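Local coordinates for galectin-1 (Bufo arenarum, PDB 1GAN), which binds beta-galactosides, and probably many complex carbohydrates, as a homodimeric lectin that may regulate cell differentiation and apoptosis, at residues Gly4-Asn9 against Ile118-Leu123; Val18-Ser23 against Lys129-Glu134; Leu44-Arg49 against Asn57-Asn62. All blocks are in the same frame, centred on the assembly; numbering follows the deposited sequence.

Contact 1 of 3, residues Gly4-Asn9 against Ile118-Leu123; sequences GVAVTN and IPFLSL
Val-7 and Leu-121 form the tight centre of this contact. They face each other as an antiparallel hydrogen-bonded pair, with Val-7 N donating to Leu-121 O over 2.7 Å in an almost straight bond (175° at the hydrogen) and Leu-121 N returning a bond of 2.9 Å to Val-7 O. Their side chains lie side by side on the inner face. Val-7 CG1 stands anti to the backbone N (chi1 -176°), which leaves CG2 as the branch that meets Leu-121 CD2 at 4.0 Å. Leu-121 and the neighbouring Leu-123 also reach across to Ile-20 of the second sheet, so this face belongs to the hydrophobic core. A third backbone bond, from Leu-123 N to Val-5 O (3.1 Å), continues the pairing toward Gly-4, where Val-5 and Leu-123 both rest on Phe-128.

The opposite face, carrying Ala-6, Thr-8, Phe-120 and Ser-122, is packed more loosely and is partly open to solvent. Here the Phe-120 ring receives the methyl of Thr-8 at its edge, CG2 to CD2 4.0 Å, while Ala-6 CB comes no nearer to the ring than 4.4 Å at CE2. Ser-122 is the buried polar group on this side, and its hydroxyl is hydrogen-bonded to Asn-34 rather than to segment 4-9.

Beyond strand 6-12, Ala-6 and Thr-8 pair with an antiparallel strand of the second subunit, and the side-chain amide of Asn-9 bonds to Gly-4 O of that subunit. The pairing of 4-9 with 118-123 thus joins the outermost strand of the subunit's own galectin jelly-roll sheet, from which the sheet runs on across the homodimer interface.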
loop_
_atom_site.group_PDB
_atom_site.type_symbol
_atom_site.label_atom_id
_atom_site.label_comp_id
_atom_site.label_asym_id
_atom_site.label_seq_id
_atom_site.Cartn_x
_atom_site.Cartn_y
_atom_site.Cartn_z
ATOM N N GLY A 4 5.320 1.686 9.858
ATOM C CA GLY A 4 3.939 2.136 9.889
ATOM C C GLY A 4 3.324 2.711 8.621
ATOM O O GLY A 4 2.928 3.873 8.589
ATOM N N VAL A 5 3.246 1.887 7.586
ATOM C CA VAL A 5 2.656 2.248 6.310
ATOM C C VAL A 5 1.174 2.580 6.513
ATOM O O VAL A 5 0.538 2.080 7.443
ATOM C CB VAL A 5 2.800 1.041 5.355
ATOM C CG1 VAL A 5 1.776 1.047 4.241
ATOM C CG2 VAL A 5 4.167 1.021 4.782
ATOM N N ALA A 6 0.644 3.485 5.700
ATOM C CA ALA A 6 -0.770 3.835 5.766
ATOM C C ALA A 6 -1.270 3.850 4.328
ATOM O O ALA A 6 -0.620 4.416 3.420
ATOM C CB ALA A 6 -1.001 5.187 6.429
ATOM N N VAL A 7 -2.389 3.167 4.106
ATOM C CA VAL A 7 -2.978 3.083 2.795
ATOM C C VAL A 7 -4.311 3.789 2.863
ATOM O O VAL A 7 -5.080 3.600 3.812
ATOM C CB VAL A 7 -3.142 1.607 2.366
ATOM C CG1 VAL A 7 -3.673 1.523 0.966
ATOM C CG2 VAL A 7 -1.788 0.881 2.435
ATOM N N THR A 8 -4.532 4.683 1.914
ATOM C CA THR A 8 -5.764 5.426 1.825
ATOM C C THR A 8 -6.344 5.132 0.454
ATOM O O THR A 8 -5.605 4.937 -0.512
ATOM C CB THR A 8 -5.531 6.920 2.005
ATOM O OG1 THR A 8 -4.581 7.352 1.035
ATOM C CG2 THR A 8 -4.939 7.185 3.328
ATOM N N ASN A 9 -7.674 5.128 0.381
ATOM C CA ASN A 9 -8.411 4.811 -0.820
ATOM C C ASN A 9 -8.242 3.325 -1.101
ATOM O O ASN A 9 -8.186 2.896 -2.248
ATOM C CB ASN A 9 -7.991 5.663 -2.004
ATOM C CG ASN A 9 -8.533 7.075 -1.916
ATOM O OD1 ASN A 9 -9.465 7.337 -1.180
ATOM N ND2 ASN A 9 -7.912 8.004 -2.630
ATOM N N ILE A 118 -14.094 -0.064 2.927
ATOM C CA ILE A 118 -13.129 0.304 3.951
ATOM C C ILE A 118 -12.075 1.068 3.187
ATOM O O ILE A 118 -11.365 0.504 2.371
ATOM C CB ILE A 118 -12.522 -0.969 4.630
ATOM C CG1 ILE A 118 -13.621 -1.765 5.337
ATOM C CG2 ILE A 118 -11.552 -0.582 5.700
ATOM C CD1 ILE A 118 -13.148 -3.056 5.970
ATOM N N PRO A 119 -11.983 2.373 3.424
ATOM C CA PRO A 119 -11.004 3.191 2.721
ATOM C C PRO A 119 -9.605 3.239 3.286
ATOM O O PRO A 119 -8.659 3.465 2.537
ATOM C CB PRO A 119 -11.630 4.574 2.783
ATOM C CG PRO A 119 -12.285 4.568 4.139
ATOM C CD PRO A 119 -12.915 3.211 4.219
ATOM N N PHE A 120 -9.453 2.964 4.569
ATOM C CA PHE A 120 -8.150 3.097 5.188
ATOM C C PHE A 120 -7.580 1.852 5.860
ATOM O O PHE A 120 -8.299 1.077 6.498
ATOM C CB PHE A 120 -8.279 4.271 6.169
ATOM C CG PHE A 120 -7.074 4.538 7.044
ATOM C CD1 PHE A 120 -6.926 3.885 8.267
ATOM C CD2 PHE A 120 -6.185 5.567 6.723
ATOM C CE1 PHE A 120 -5.936 4.264 9.155
ATOM C CE2 PHE A 120 -5.196 5.950 7.603
ATOM C CZ PHE A 120 -5.068 5.304 8.826
ATOM N N LEU A 121 -6.268 1.688 5.716
ATOM C CA LEU A 121 -5.522 0.606 6.346
ATOM C C LEU A 121 -4.197 1.198 6.855
ATOM O O LEU A 121 -3.600 2.061 6.207
ATOM C CB LEU A 121 -5.228 -0.553 5.360
ATOM C CG LEU A 121 -4.306 -1.689 5.884
ATOM C CD1 LEU A 121 -4.779 -3.045 5.441
ATOM C CD2 LEU A 121 -2.853 -1.510 5.462
ATOM N N SER A 122 -3.760 0.778 8.034
ATOM C CA SER A 122 -2.483 1.221 8.553
ATOM C C SER A 122 -1.904 0.068 9.356
ATOM O O SER A 122 -2.641 -0.855 9.772
ATOM C CB SER A 122 -2.601 2.473 9.408
ATOM O OG SER A 122 -3.287 2.207 10.594
ATOM N N LEU A 123 -0.574 0.059 9.440
ATOM C CA LEU A 123 0.166 -0.963 10.168
ATOM C C LEU A 123 0.975 -0.214 11.185
ATOM O O LEU A 123 1.308 0.952 10.974
ATOM C CB LEU A 123 1.144 -1.709 9.273
ATOM C CG LEU A 123 0.752 -2.312 7.945
ATOM C CD1 LEU A 123 1.959 -2.970 7.337
ATOM C CD2 LEU A 123 -0.320 -3.338 8.140
#

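Contact 2 of 3, residues Val18-Ser23 against Lys129-Glu134; sequences VEIKGS and KSITTE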
loop_
_atom_site.group_PDB
_atom_site.type_symbol
_atom_site.label_atom_id
_atom_site.label_comp_id
_atom_site.label_asym_id
_atom_site.label_seq_id
_atom_site.Cartn_x
_atom_site.Cartn_y
_atom_site.Cartn_z
ATOM N N VAL A 18 -7.951 -8.509 1.980
ATOM C CA VAL A 18 -6.655 -7.902 1.812
ATOM C C VAL A 18 -5.686 -8.746 2.633
ATOM O O VAL A 18 -5.980 -9.132 3.762
ATOM C CB VAL A 18 -6.680 -6.411 2.314
ATOM C CG1 VAL A 18 -7.155 -6.328 3.750
ATOM C CG2 VAL A 18 -5.316 -5.758 2.184
ATOM N N GLU A 19 -4.573 -9.117 2.021
ATOM C CA GLU A 19 -3.554 -9.900 2.695
ATOM C C GLU A 19 -2.334 -9.026 2.926
ATOM O O GLU A 19 -1.909 -8.292 2.021
ATOM C CB GLU A 19 -3.178 -11.078 1.817
ATOM C CG GLU A 19 -1.929 -11.772 2.249
ATOM C CD GLU A 19 -1.427 -12.684 1.168
ATOM O OE1 GLU A 19 -1.943 -13.822 1.084
ATOM O OE2 GLU A 19 -0.528 -12.251 0.395
ATOM N N ILE A 20 -1.798 -9.071 4.137
ATOM C CA ILE A 20 -0.611 -8.294 4.499
ATOM C C ILE A 20 0.569 -9.229 4.785
ATOM O O ILE A 20 0.424 -10.240 5.492
ATOM C CB ILE A 20 -0.816 -7.477 5.819
ATOM C CG1 ILE A 20 -2.032 -6.548 5.720
ATOM C CG2 ILE A 20 0.437 -6.673 6.149
ATOM C CD1 ILE A 20 -1.910 -5.508 4.655
ATOM N N LYS A 21 1.734 -8.877 4.252
ATOM C CA LYS A 21 2.969 -9.614 4.488
ATOM C C LYS A 21 3.924 -8.620 5.110
ATOM O O LYS A 21 4.113 -7.512 4.601
ATOM C CB LYS A 21 3.572 -10.161 3.200
ATOM C CG LYS A 21 2.988 -11.474 2.781
ATOM C CD LYS A 21 3.535 -11.936 1.449
ATOM C CE LYS A 21 2.741 -13.133 0.949
ATOM N NZ LYS A 21 3.046 -13.451 -0.467
ATOM N N GLY A 22 4.480 -8.989 6.249
ATOM C CA GLY A 22 5.408 -8.107 6.921
ATOM C C GLY A 22 6.421 -8.935 7.660
ATOM O O GLY A 22 6.418 -10.160 7.578
ATOM N N SER A 23 7.292 -8.244 8.371
ATOM C CA SER A 23 8.323 -8.866 9.176
ATOM C C SER A 23 8.292 -8.126 10.510
ATOM O O SER A 23 8.108 -6.896 10.548
ATOM C CB SER A 23 9.684 -8.709 8.498
ATOM O OG SER A 23 9.834 -7.375 8.036
ATOM N N LYS A 129 5.926 -5.679 3.745
ATOM C CA LYS A 129 6.549 -6.396 2.638
ATOM C C LYS A 129 5.617 -6.361 1.408
ATOM O O LYS A 129 6.074 -6.172 0.285
ATOM C CB LYS A 129 6.892 -7.832 3.025
ATOM C CG LYS A 129 7.955 -8.486 2.145
ATOM C CD LYS A 129 7.391 -9.092 0.867
ATOM C CE LYS A 129 8.456 -9.101 -0.237
ATOM N NZ LYS A 129 7.969 -9.763 -1.484
ATOM N N SER A 130 4.320 -6.559 1.602
ATOM C CA SER A 130 3.401 -6.512 0.477
ATOM C C SER A 130 1.946 -6.500 0.876
ATOM O O SER A 130 1.555 -7.102 1.865
ATOM C CB SER A 130 3.636 -7.672 -0.487
ATOM O OG SER A 130 3.193 -8.896 0.048
ATOM N N ILE A 131 1.139 -5.804 0.102
ATOM C CA ILE A 131 -0.268 -5.765 0.375
ATOM C C ILE A 131 -0.964 -6.150 -0.912
ATOM O O ILE A 131 -0.578 -5.708 -2.002
ATOM C CB ILE A 131 -0.759 -4.370 0.854
ATOM C CG1 ILE A 131 -2.300 -4.390 0.917
ATOM C CG2 ILE A 131 -0.246 -3.263 -0.082
ATOM C CD1 ILE A 131 -2.954 -3.186 1.495
ATOM N N THR A 132 -1.941 -7.036 -0.809
ATOM C CA THR A 132 -2.674 -7.425 -1.983
ATOM C C THR A 132 -4.134 -7.690 -1.642
ATOM O O THR A 132 -4.452 -8.074 -0.527
ATOM C CB THR A 132 -1.930 -8.572 -2.762
ATOM O OG1 THR A 132 -2.832 -9.583 -3.199
ATOM C CG2 THR A 132 -0.839 -9.167 -1.952
ATOM N N THR A 133 -5.024 -7.289 -2.537
ATOM C CA THR A 133 -6.451 -7.496 -2.339
ATOM C C THR A 133 -7.006 -8.279 -3.518
ATOM O O THR A 133 -6.481 -8.183 -4.625
ATOM C CB THR A 133 -7.262 -6.155 -2.245
ATOM O OG1 THR A 133 -7.069 -5.364 -3.431
ATOM C CG2 THR A 133 -6.825 -5.342 -1.066
ATOM N N GLU A 134 -8.091 -9.006 -3.285
ATOM C CA GLU A 134 -8.771 -9.766 -4.310
ATOM C C GLU A 134 -10.258 -9.512 -4.064
ATOM O O GLU A 134 -10.700 -9.642 -2.899
ATOM C CB GLU A 134 -8.453 -11.263 -4.194
ATOM C CG GLU A 134 -6.979 -11.611 -4.363
ATOM C CD GLU A 134 -6.712 -13.132 -4.342
ATOM O OE1 GLU A 134 -7.635 -13.936 -4.701
ATOM O OE2 GLU A 134 -5.567 -13.502 -3.979
ATOM O OXT GLU A 134 -10.933 -9.037 -5.002
#
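Lys-21 O is gripped by two backbone donors, Lys-129 N at 2.7 Å and Ser-130 N at 3.2 Å, both approaching from the same face of its carbonyl plane. Two consecutive residues thus oppose one, which makes a classic beta bulge in this antiparallel pair. Past the bulge the register is regular: Lys-21 N bonds to Ser-130 O, and Glu-19 and Thr-132 exchange a pair of bonds, the shorter from Glu-19 N to Thr-132 O at 2.8 Å.

The two faces differ in character. On the inner one, the Val-18 and Ile-131 side chains cross obliquely; with CG2 anti to its backbone N, Val-18 brings that methyl to 3.5 Å from Ile-131 CG1. Ile-20 runs alongside the same isoleucine, and its CD1 approaches CG1 of Ile-131 to 3.9 Å, while Thr-133 CG2 lies 3.5 Å from Val-18 CB. On the other face the aliphatic part of Lys-21 runs alongside the Ser-130 hydroxyl, with CD 3.4 Å from OG. Lys-21 NZ lies 3.9 Å from Glu-19 OE2, a long salt bridge within the strand, and this carboxylate stands beside the methyl of Thr-132.

The chemistry implies an amphipathic strand pair. Its aliphatic face turns into the sandwich; the other carries Glu-19, Lys-21, Ser-130 and Thr-132, the two hydroxyl residues packing against the second subunit, and the backbone of 130-132 pairs with strands of both chains.

Contact 3 of 3, residues Leu44-Arg49 against Asn57-Asn62; sequences LHFNAR and NKIVCN. With GAL (beta-D-galactopyranose), chain C; NDG (2-acetamido-2-deoxy-alpha-D-glucopyranose), chain B.
His-45, Arg-49 and Asn-62 hold the galactose on a beta hairpin of the galectin jelly roll, strand 41-49 paired antiparallel with 58-65. His-45 NE2 is hydrogen-bonded to galactose O4 at 2.8 Å, with the hydroxyl at the edge of the imidazole. Arg-49 NH2 donates to the same O4 (2.7 Å) and to the ring oxygen O5; NH1 donates to O3 of the N-acetylglucosamine at 2.9 Å, with a longer bond from NH2. Asn-62 ND2 points almost straight at galactose O6 (2.8 Å, 176°). Glu-72 bonds to both sugars.

Arg-49 CG, anti to the carbonyl carbon (chi1 -67°), starts an extended chain to the sugars. In the second shell, Asn-47 OD1 lies in the guanidinium plane, gripped side-on by Arg-49 NE and NH2, NE standing well above the Asn-47 carbonyl plane. Val-60 CG2 packs over one guanidinium face, offset toward its rim. Asn-34 bonds to His-45 ND1, which probably helps to orient the ring.

His-45 with Asn-62, Asn-47 with Val-60 and Arg-49 with Lys-58 each exchange two backbone bonds, and a G1 bulge sets Asn-57 and Lys-58 opposite Arg-49. On the hydrophobic side, Phe-46 CE2 lies 3.7 Å from Ile-59 CG2, and its CD2 3.9 Å from Cys-61 SG.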
loop_
_atom_site.group_PDB
_atom_site.type_symbol
_atom_site.label_atom_id
_atom_site.label_comp_id
_atom_site.label_asym_id
_atom_site.label_seq_id
_atom_site.Cartn_x
_atom_site.Cartn_y
_atom_site.Cartn_z
ATOM N N LEU A 44 -11.740 -2.426 12.610
ATOM C CA LEU A 44 -10.939 -3.450 13.249
ATOM C C LEU A 44 -9.529 -2.984 13.527
ATOM O O LEU A 44 -8.900 -2.358 12.693
ATOM C CB LEU A 44 -10.885 -4.722 12.409
ATOM C CG LEU A 44 -9.855 -5.754 12.869
ATOM C CD1 LEU A 44 -10.208 -6.197 14.303
ATOM C CD2 LEU A 44 -9.829 -6.946 11.908
ATOM N N HIS A 45 -9.097 -3.198 14.758
ATOM C CA HIS A 45 -7.744 -2.906 15.195
ATOM C C HIS A 45 -7.291 -4.285 15.699
ATOM O O HIS A 45 -7.885 -4.824 16.649
ATOM C CB HIS A 45 -7.765 -1.869 16.318
ATOM C CG HIS A 45 -6.521 -1.839 17.157
ATOM N ND1 HIS A 45 -5.364 -1.209 16.761
ATOM C CD2 HIS A 45 -6.282 -2.302 18.408
ATOM C CE1 HIS A 45 -4.466 -1.283 17.727
ATOM N NE2 HIS A 45 -4.998 -1.940 18.738
ATOM N N PHE A 46 -6.378 -4.913 14.945
ATOM C CA PHE A 46 -5.810 -6.221 15.255
ATOM C C PHE A 46 -4.432 -5.991 15.881
ATOM O O PHE A 46 -3.481 -5.603 15.197
ATOM C CB PHE A 46 -5.699 -7.022 13.969
ATOM C CG PHE A 46 -4.961 -8.320 14.121
ATOM C CD1 PHE A 46 -3.576 -8.371 13.942
ATOM C CD2 PHE A 46 -5.652 -9.500 14.409
ATOM C CE1 PHE A 46 -2.881 -9.568 14.045
ATOM C CE2 PHE A 46 -4.970 -10.704 14.512
ATOM C CZ PHE A 46 -3.573 -10.738 14.329
ATOM N N ASN A 47 -4.316 -6.270 17.177
ATOM C CA ASN A 47 -3.084 -6.016 17.918
ATOM C C ASN A 47 -2.436 -7.283 18.507
ATOM O O ASN A 47 -2.928 -7.856 19.474
ATOM C CB ASN A 47 -3.459 -5.002 19.016
ATOM C CG ASN A 47 -2.268 -4.396 19.763
ATOM O OD1 ASN A 47 -2.468 -3.771 20.803
ATOM N ND2 ASN A 47 -1.061 -4.526 19.236
ATOM N N ALA A 48 -1.338 -7.734 17.917
ATOM C CA ALA A 48 -0.640 -8.915 18.430
ATOM C C ALA A 48 0.343 -8.415 19.472
ATOM O O ALA A 48 1.275 -7.708 19.142
ATOM C CB ALA A 48 0.101 -9.620 17.313
ATOM N N ARG A 49 0.135 -8.766 20.730
ATOM C CA ARG A 49 1.005 -8.310 21.808
ATOM C C ARG A 49 1.959 -9.383 22.325
ATOM O O ARG A 49 1.534 -10.463 22.763
ATOM C CB ARG A 49 0.150 -7.794 22.967
ATOM C CG ARG A 49 -0.619 -6.529 22.638
ATOM C CD ARG A 49 -1.672 -6.229 23.653
ATOM N NE ARG A 49 -2.511 -5.115 23.214
ATOM C CZ ARG A 49 -3.334 -4.423 24.008
ATOM N NH1 ARG A 49 -3.453 -4.732 25.299
ATOM N NH2 ARG A 49 -3.956 -3.354 23.546
ATOM N N ASN A 57 1.949 -12.434 24.713
ATOM C CA ASN A 57 1.584 -13.363 23.654
ATOM C C ASN A 57 0.082 -13.493 23.468
ATOM O O ASN A 57 -0.438 -14.579 23.294
ATOM C CB ASN A 57 2.248 -14.715 23.880
ATOM C CG ASN A 57 3.755 -14.628 23.794
ATOM O OD1 ASN A 57 4.310 -13.668 23.263
ATOM N ND2 ASN A 57 4.430 -15.631 24.314
ATOM N N LYS A 58 -0.596 -12.350 23.437
ATOM C CA LYS A 58 -2.042 -12.313 23.266
ATOM C C LYS A 58 -2.475 -11.374 22.157
ATOM O O LYS A 58 -1.865 -10.332 21.933
ATOM C CB LYS A 58 -2.750 -11.913 24.570
ATOM C CG LYS A 58 -3.056 -13.106 25.459
ATOM C CD LYS A 58 -3.823 -12.717 26.728
ATOM C CE LYS A 58 -2.907 -12.126 27.836
ATOM N NZ LYS A 58 -3.663 -11.705 29.085
ATOM N N ILE A 59 -3.511 -11.785 21.443
ATOM C CA ILE A 59 -4.070 -10.986 20.382
ATOM C C ILE A 59 -5.277 -10.270 20.941
ATOM O O ILE A 59 -6.141 -10.880 21.565
ATOM C CB ILE A 59 -4.505 -11.836 19.174
ATOM C CG1 ILE A 59 -3.274 -12.427 18.490
ATOM C CG2 ILE A 59 -5.307 -10.991 18.187
ATOM C CD1 ILE A 59 -3.599 -13.377 17.373
ATOM N N VAL A 60 -5.231 -8.952 20.855
ATOM C CA VAL A 60 -6.318 -8.105 21.282
ATOM C C VAL A 60 -6.887 -7.450 20.013
ATOM O O VAL A 60 -6.141 -6.914 19.180
ATOM C CB VAL A 60 -5.845 -7.029 22.283
ATOM C CG1 VAL A 60 -7.021 -6.170 22.719
ATOM C CG2 VAL A 60 -5.222 -7.698 23.484
ATOM N N CYS A 61 -8.196 -7.566 19.857
ATOM C CA CYS A 61 -8.935 -7.017 18.744
ATOM C C CYS A 61 -9.948 -6.034 19.318
ATOM O O CYS A 61 -10.568 -6.296 20.361
ATOM C CB CYS A 61 -9.689 -8.128 18.009
ATOM S SG CYS A 61 -8.672 -9.102 16.896
ATOM N N ASN A 62 -10.136 -4.913 18.632
ATOM C CA ASN A 62 -11.085 -3.909 19.085
ATOM C C ASN A 62 -11.447 -3.007 17.915
ATOM O O ASN A 62 -10.890 -3.140 16.806
ATOM C CB ASN A 62 -10.466 -3.079 20.223
ATOM C CG ASN A 62 -11.516 -2.454 21.124
ATOM O OD1 ASN A 62 -12.700 -2.530 20.835
ATOM N ND2 ASN A 62 -11.084 -1.817 22.207
HETATM C C1 GAL C . -5.131 -0.117 24.513
HETATM C C2 GAL C . -3.854 0.186 23.714
HETATM C C3 GAL C . -4.190 0.629 22.287
HETATM C C4 GAL C . -5.060 -0.424 21.624
HETATM C C5 GAL C . -6.296 -0.682 22.487
HETATM C C6 GAL C . -7.188 -1.744 21.935
HETATM O O2 GAL C . -3.083 1.181 24.365
HETATM O O3 GAL C . -2.998 0.764 21.534
HETATM O O4 GAL C . -4.308 -1.621 21.467
HETATM O O5 GAL C . -5.912 -1.103 23.816
HETATM O O6 GAL C . -8.363 -1.833 22.716
HETATM C C1 NDG B . -6.498 -1.515 29.495
HETATM C C2 NDG B . -6.685 -2.540 28.373
HETATM C C3 NDG B . -5.652 -2.295 27.285
HETATM C C4 NDG B . -5.826 -0.896 26.716
HETATM C C5 NDG B . -5.744 0.141 27.864
HETATM C C6 NDG B . -6.121 1.555 27.411
HETATM C C7 NDG B . -7.546 -4.467 29.534
HETATM C C8 NDG B . -7.320 -5.873 30.067
HETATM O O5 NDG B . -6.660 -0.193 28.950
HETATM O O3 NDG B . -5.782 -3.254 26.256
HETATM O O4 NDG B . -4.776 -0.652 25.747
HETATM O O6 NDG B . -7.471 1.622 26.927
HETATM O O7 NDG B . -8.632 -3.917 29.696
HETATM N N2 NDG B . -6.536 -3.883 28.902
HETATM O O1 NDG B . -5.181 -1.575 29.913
#

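In the fold
From the N terminus, the chain lays down strand 6-12 and then 16-23, and both wait for partners from its far end. Between them and those partners, 44-49 turns back on 57-62, so contact 3 closes a short hairpin loop nested inside the long loops of the other two. Strand 118-124 then returns to 6-12, closing contact 1, and 127-133 returns to 16-23, closing contact 2; these two loops cross. Contacts 1 and 3 belong to the same six-stranded sheet, about 17 Å apart between centres, whereas contact 2 lies in the five-stranded sheet. Contacts 1 and 2 meet through the core and both reach the second subunit; contact 3, across the chain's centre, carries the sugar.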